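Long-range contact in xyloglucan-specific endo-beta-1,4-glucanase BoGH5A (Bacteroides ovatus, PDB 3ZMR), which cleaves the beta-1,4-glucan backbone of xyloglucan internally, with retention of the beta configuration, releasing xyloglucan oligosaccharides: residues 7-12 with 29-34. Numbering follows the deposited sequence.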
loop_
_atom_site.group_PDB
_atom_site.type_symbol
_atom_site.label_atom_id
_atom_site.label_comp_id
_atom_site.label_asym_id
_atom_site.label_seq_id
_atom_site.Cartn_x
_atom_site.Cartn_y
_atom_site.Cartn_z
ATOM N N SER A 7 -49.351 7.986 -19.625
ATOM C CA SER A 7 -48.743 9.237 -19.060
ATOM C C SER A 7 -47.430 8.936 -18.341
ATOM O O SER A 7 -47.402 8.183 -17.368
ATOM C CB SER A 7 -49.694 9.937 -18.090
ATOM O OG SER A 7 -49.028 10.988 -17.413
ATOM N N LEU A 8 -46.359 9.563 -18.818
ATOM C CA LEU A 8 -45.006 9.334 -18.303
ATOM C C LEU A 8 -44.400 10.656 -17.837
ATOM O O LEU A 8 -44.198 11.588 -18.635
ATOM C CB LEU A 8 -44.132 8.686 -19.377
ATOM C CG LEU A 8 -42.670 8.417 -19.001
ATOM C CD1 LEU A 8 -42.536 7.373 -17.893
ATOM C CD2 LEU A 8 -41.887 7.981 -20.227
ATOM N N GLU A 9 -44.107 10.735 -16.540
ATOM C CA GLU A 9 -43.650 11.971 -15.931
ATOM C C GLU A 9 -42.378 11.762 -15.096
ATOM O O GLU A 9 -42.201 10.742 -14.393
ATOM C CB GLU A 9 -44.765 12.593 -15.090
ATOM C CG GLU A 9 -46.043 12.841 -15.897
ATOM C CD GLU A 9 -46.970 13.857 -15.271
ATOM O OE1 GLU A 9 -46.964 14.002 -14.030
ATOM O OE2 GLU A 9 -47.721 14.504 -16.029
ATOM N N VAL A 10 -41.463 12.713 -15.238
ATOM C CA VAL A 10 -40.267 12.787 -14.409
ATOM C C VAL A 10 -40.037 14.230 -14.008
ATOM O O VAL A 10 -39.920 15.104 -14.876
ATOM C CB VAL A 10 -39.024 12.291 -15.151
ATOM C CG1 VAL A 10 -37.771 12.449 -14.281
ATOM C CG2 VAL A 10 -39.202 10.845 -15.576
ATOM N N ALA A 11 -39.978 14.468 -12.702
ATOM C CA ALA A 11 -39.810 15.823 -12.151
ATOM C C ALA A 11 -38.570 16.521 -12.725
ATOM O O ALA A 11 -37.553 15.873 -13.028
ATOM C CB ALA A 11 -39.766 15.802 -10.629
ATOM N N GLN A 12 -38.687 17.834 -12.908
ATOM C CA GLN A 12 -37.609 18.657 -13.513
ATOM C C GLN A 12 -36.277 18.514 -12.767
ATOM O O GLN A 12 -35.207 18.493 -13.394
ATOM C CB GLN A 12 -38.017 20.142 -13.630
ATOM C CG GLN A 12 -37.009 20.994 -14.398
ATOM C CD GLN A 12 -36.814 20.553 -15.847
ATOM O OE1 GLN A 12 -37.769 20.171 -16.532
ATOM N NE2 GLN A 12 -35.576 20.635 -16.326
ATOM N N GLN A 29 -37.081 9.464 -9.101
ATOM C CA GLN A 29 -38.426 8.907 -9.165
ATOM C C GLN A 29 -38.987 9.024 -10.573
ATOM O O GLN A 29 -38.962 10.084 -11.182
ATOM C CB GLN A 29 -39.354 9.559 -8.128
ATOM C CG GLN A 29 -40.686 8.839 -7.930
ATOM C CD GLN A 29 -41.525 9.448 -6.825
ATOM O OE1 GLN A 29 -41.787 10.656 -6.818
ATOM N NE2 GLN A 29 -41.969 8.625 -5.895
ATOM N N ILE A 30 -39.513 7.911 -11.055
ATOM C CA ILE A 30 -40.223 7.815 -12.329
ATOM C C ILE A 30 -41.727 7.671 -12.024
ATOM O O ILE A 30 -42.128 6.780 -11.302
ATOM C CB ILE A 30 -39.766 6.578 -13.138
ATOM C CG1 ILE A 30 -38.239 6.554 -13.318
ATOM C CG2 ILE A 30 -40.510 6.500 -14.472
ATOM C CD1 ILE A 30 -37.622 7.846 -13.829
ATOM N N ASP A 31 -42.551 8.571 -12.552
ATOM C CA ASP A 31 -44.007 8.506 -12.371
ATOM C C ASP A 31 -44.629 8.074 -13.693
ATOM O O ASP A 31 -45.048 8.898 -14.504
ATOM C CB ASP A 31 -44.531 9.870 -11.919
ATOM C CG ASP A 31 -45.970 9.831 -11.419
ATOM O OD1 ASP A 31 -46.619 8.774 -11.466
ATOM O OD2 ASP A 31 -46.463 10.886 -10.969
ATOM N N GLY A 32 -44.696 6.767 -13.898
ATOM C CA GLY A 32 -45.087 6.227 -15.200
ATOM C C GLY A 32 -46.313 5.330 -15.246
ATOM O O GLY A 32 -46.950 5.062 -14.235
ATOM N N PRO A 33 -46.647 4.839 -16.443
ATOM C CA PRO A 33 -47.833 3.989 -16.637
ATOM C C PRO A 33 -47.584 2.542 -16.257
ATOM O O PRO A 33 -46.597 2.246 -15.575
ATOM C CB PRO A 33 -48.117 4.144 -18.133
ATOM C CG PRO A 33 -46.772 4.386 -18.732
ATOM C CD PRO A 33 -45.985 5.165 -17.719
ATOM N N ALA A 34 -48.479 1.661 -16.703
ATOM C CA ALA A 34 -48.431 0.230 -16.374
ATOM C C ALA A 34 -47.109 -0.419 -16.751
ATOM O O ALA A 34 -46.657 -1.377 -16.085
ATOM C CB ALA A 34 -49.585 -0.510 -17.044
HETATM O O HOH W 1 -48.051 10.012 -14.694
HETATM O O HOH W 2 -40.447 12.314 -10.910
#
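Glu9 and Asp31 pair through their backbones and hold the first modelled residues of the chain, 7-12, antiparallel to the end of strand 24-31. Glu9 N donates to Asp31 O at 2.9 Å, and Asp31 N returns a bond of the same length to Glu9 O. These two bonds form a single antiparallel bridge, a hydrogen-bonded pair. Beyond it, water takes over at both ends: one molecule accepts from Ala11 N and donates to Gln29 O, while another joins Ser7 OG to Asp31 O, which thus takes two bonds.

On the apolar face, Ile30 reaches both ways. From its CB, CG2 stands anti to the backbone N and meets Leu8 CD1 at 4.1 Å. The other branch leaves through CG1, beside the backbone N (chi1 -54°), and its end atom CD1 touches Val10 CG2 at 3.8 Å. Leu8 and Val10 both run alongside Ile30, pointing the same way. Leu8 CD1 also rests 3.9 Å from Gly32 CA, and the ring of Pro33 closes this end, its CD 3.4 Å from Ser7 O. Glu9 and Asp31 lie on the other face with their carboxylates near each other, OE1 of Glu9 4.4 Å from OD2 of Asp31; this like-charge approach is probably mildly unfavourable, and the Glu9 side chain is poorly ordered.

All this belongs to the N-terminal BACON domain, a beta sandwich far from the catalytic barrel. Strand 24-31 is outermost in its three-stranded sheet, with strand 55-62 as its sheet neighbour, and 7-12 adds a short pairing at its edge. Leu8 packs on both Ile85 of strand 85-91 and Val77 of strand 71-78 in the facing sheet, Val10 on Ile85 and Ile30 on Val77.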